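Local coordinates for protein putative mandelate racemase (Bordetella bronchiseptica, PDB 3OZY) that is an enolase-superfamily member of unknown function that binds magnesium and the dicarboxylate m-xylarate, probably acting on an acid sugar, at residues A[341-346]-A[362-367]. Sequence-based numbering, arbitrary orientation.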
loop_
_atom_site.group_PDB
_atom_site.type_symbol
_atom_site.label_atom_id
_atom_site.label_comp_id
_atom_site.label_asym_id
_atom_site.label_seq_id
_atom_site.Cartn_x
_atom_site.Cartn_y
_atom_site.Cartn_z
ATOM N N LEU A 341 -5.448 28.423 -6.050
ATOM C CA LEU A 341 -6.194 27.419 -6.796
ATOM C C LEU A 341 -7.694 27.677 -6.765
ATOM O O LEU A 341 -8.388 27.463 -7.764
ATOM C CB LEU A 341 -5.902 26.021 -6.244
ATOM C CG LEU A 341 -6.662 24.875 -6.909
ATOM C CD1 LEU A 341 -6.329 24.782 -8.391
ATOM C CD2 LEU A 341 -6.354 23.561 -6.205
ATOM N N ALA A 342 -8.196 28.125 -5.621
ATOM C CA ALA A 342 -9.635 28.278 -5.441
ATOM C C ALA A 342 -10.006 29.528 -4.657
ATOM O O ALA A 342 -9.165 30.148 -4.016
ATOM C CB ALA A 342 -10.210 27.043 -4.758
ATOM N N SER A 343 -11.289 29.864 -4.702
ATOM C CA SER A 343 -11.813 31.078 -4.090
ATOM C C SER A 343 -11.912 31.015 -2.565
ATOM O O SER A 343 -12.170 32.027 -1.919
ATOM C CB SER A 343 -13.188 31.391 -4.681
ATOM O OG SER A 343 -14.058 30.272 -4.556
ATOM N N TYR A 344 -11.713 29.831 -1.992
ATOM C CA TYR A 344 -11.801 29.664 -0.541
ATOM C C TYR A 344 -10.450 29.899 0.136
ATOM O O TYR A 344 -9.467 29.235 -0.197
ATOM C CB TYR A 344 -12.336 28.274 -0.197
ATOM C CG TYR A 344 -12.384 27.998 1.285
ATOM C CD1 TYR A 344 -13.291 28.659 2.108
ATOM C CD2 TYR A 344 -11.518 27.084 1.866
ATOM C CE1 TYR A 344 -13.329 28.411 3.471
ATOM C CE2 TYR A 344 -11.553 26.827 3.219
ATOM C CZ TYR A 344 -12.455 27.491 4.018
ATOM O OH TYR A 344 -12.484 27.233 5.366
ATOM N N ASP A 345 -10.422 30.834 1.088
ATOM C CA ASP A 345 -9.192 31.307 1.734
ATOM C C ASP A 345 -9.218 31.129 3.252
ATOM O O ASP A 345 -10.286 30.989 3.841
ATOM C CB ASP A 345 -9.002 32.804 1.463
ATOM C CG ASP A 345 -8.856 33.121 -0.006
ATOM O OD1 ASP A 345 -8.398 32.240 -0.758
ATOM O OD2 ASP A 345 -9.192 34.254 -0.409
ATOM N N LEU A 346 -8.044 31.175 3.883
ATOM C CA LEU A 346 -7.967 31.203 5.346
ATOM C C LEU A 346 -8.637 32.451 5.908
ATOM O O LEU A 346 -8.318 33.573 5.504
ATOM C CB LEU A 346 -6.514 31.164 5.831
ATOM C CG LEU A 346 -6.268 31.256 7.343
ATOM C CD1 LEU A 346 -6.854 30.060 8.091
ATOM C CD2 LEU A 346 -4.780 31.377 7.624
ATOM N N GLY A 362 -17.766 23.610 -2.267
ATOM C CA GLY A 362 -18.254 24.928 -1.896
ATOM C C GLY A 362 -17.463 26.139 -2.347
ATOM O O GLY A 362 -17.652 27.226 -1.807
ATOM N N PHE A 363 -16.580 25.957 -3.319
ATOM C CA PHE A 363 -15.827 27.074 -3.888
ATOM C C PHE A 363 -15.628 26.869 -5.381
ATOM O O PHE A 363 -15.947 25.813 -5.915
ATOM C CB PHE A 363 -14.464 27.212 -3.210
ATOM C CG PHE A 363 -13.703 25.925 -3.126
ATOM C CD1 PHE A 363 -13.238 25.297 -4.272
ATOM C CD2 PHE A 363 -13.471 25.327 -1.901
ATOM C CE1 PHE A 363 -12.548 24.108 -4.198
ATOM C CE2 PHE A 363 -12.780 24.136 -1.822
ATOM C CZ PHE A 363 -12.320 23.524 -2.970
ATOM N N GLU A 364 -15.072 27.884 -6.038
ATOM C CA GLU A 364 -14.778 27.818 -7.462
ATOM C C GLU A 364 -13.288 27.604 -7.721
ATOM O O GLU A 364 -12.441 28.213 -7.065
ATOM C CB GLU A 364 -15.236 29.106 -8.153
ATOM C CG GLU A 364 -16.729 29.378 -8.050
ATOM C CD GLU A 364 -17.562 28.406 -8.869
ATOM O OE1 GLU A 364 -16.983 27.481 -9.477
ATOM O OE2 GLU A 364 -18.799 28.570 -8.908
ATOM N N ILE A 365 -12.981 26.734 -8.680
ATOM C CA ILE A 365 -11.607 26.535 -9.141
ATOM C C ILE A 365 -11.223 27.630 -10.136
ATOM O O ILE A 365 -12.011 27.977 -11.023
ATOM C CB ILE A 365 -11.440 25.175 -9.853
ATOM C CG1 ILE A 365 -11.660 24.007 -8.882
ATOM C CG2 ILE A 365 -10.072 25.082 -10.525
ATOM C CD1 ILE A 365 -10.625 23.909 -7.785
ATOM N N ASP A 366 -10.012 28.163 -10.001
ATOM C CA ASP A 366 -9.477 29.095 -10.997
ATOM C C ASP A 366 -8.828 28.263 -12.092
ATOM O O ASP A 366 -7.679 27.834 -11.967
ATOM C CB ASP A 366 -8.457 30.048 -10.368
ATOM C CG ASP A 366 -7.911 31.074 -11.357
ATOM O OD1 ASP A 366 -8.000 30.853 -12.583
ATOM O OD2 ASP A 366 -7.369 32.099 -10.897
ATOM N N TRP A 367 -9.569 28.032 -13.169
ATOM C CA TRP A 367 -9.088 27.165 -14.236
ATOM C C TRP A 367 -7.949 27.790 -15.042
ATOM O O TRP A 367 -7.174 27.081 -15.677
ATOM C CB TRP A 367 -10.246 26.699 -15.123
ATOM C CG TRP A 367 -11.166 25.745 -14.397
ATOM C CD1 TRP A 367 -12.362 26.044 -13.812
ATOM C CD2 TRP A 367 -10.942 24.348 -14.162
ATOM N NE1 TRP A 367 -12.903 24.915 -13.238
ATOM C CE2 TRP A 367 -12.051 23.863 -13.438
ATOM C CE3 TRP A 367 -9.912 23.460 -14.493
ATOM C CZ2 TRP A 367 -12.162 22.531 -13.045
ATOM C CZ3 TRP A 367 -10.026 22.135 -14.106
ATOM C CH2 TRP A 367 -11.145 21.685 -13.390
#
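The ortho carbons of the Phe363 ring each meet a CB of 341-346: CB of Ala342 touches CD1 at 3.5 Å, and CB of Tyr344 meets CD2 at 3.6 Å. Its CG lies between backbone N and carbonyl carbon (chi1 49°), which brings both ring carbons to these partners. A small methyl suits Ala342, whose CB points toward 362-367 and also sits 3.4 Å from Glu364 O; the same oxygen makes a CA-H...O contact with Ala342 CA. Leu341, the other large buried surface, lies alongside Ile365 (Leu341 CG to Ile365 CD1, 4.2 Å), and its branched apolar end also meets Phe369 and Val370 of helix 367-372 and Met35 of strand 32-42. Its carbonyl O accepts a nearly straight bond (178°) from Asp366 N, and Glu364 O receives Ser343 N at 3.1 Å, in the carbonyl plane. Between these bonds Ala342 and Ile365 form a non-hydrogen-bonded antiparallel pair, a single beta bridge joining two loops that flank the short strand 352-353 at the periphery of the C-terminal beta-alpha barrel of the enolase superfamily. OG of Ser343, set between its own N and carbonyl carbon (chi1 54°), is turned to the N-H of Glu364 and accepts it at 3.0 Å; a short hydroxyl thus does the work of a backbone carbonyl. Helix 309-321 supplies Ile309 and Ala313 to the apolar side, whereas the phenol of Tyr344 leads away to bond Gln354 O. Asp366, at the N-cap of helix 367-372, holds Phe369 N through OD1.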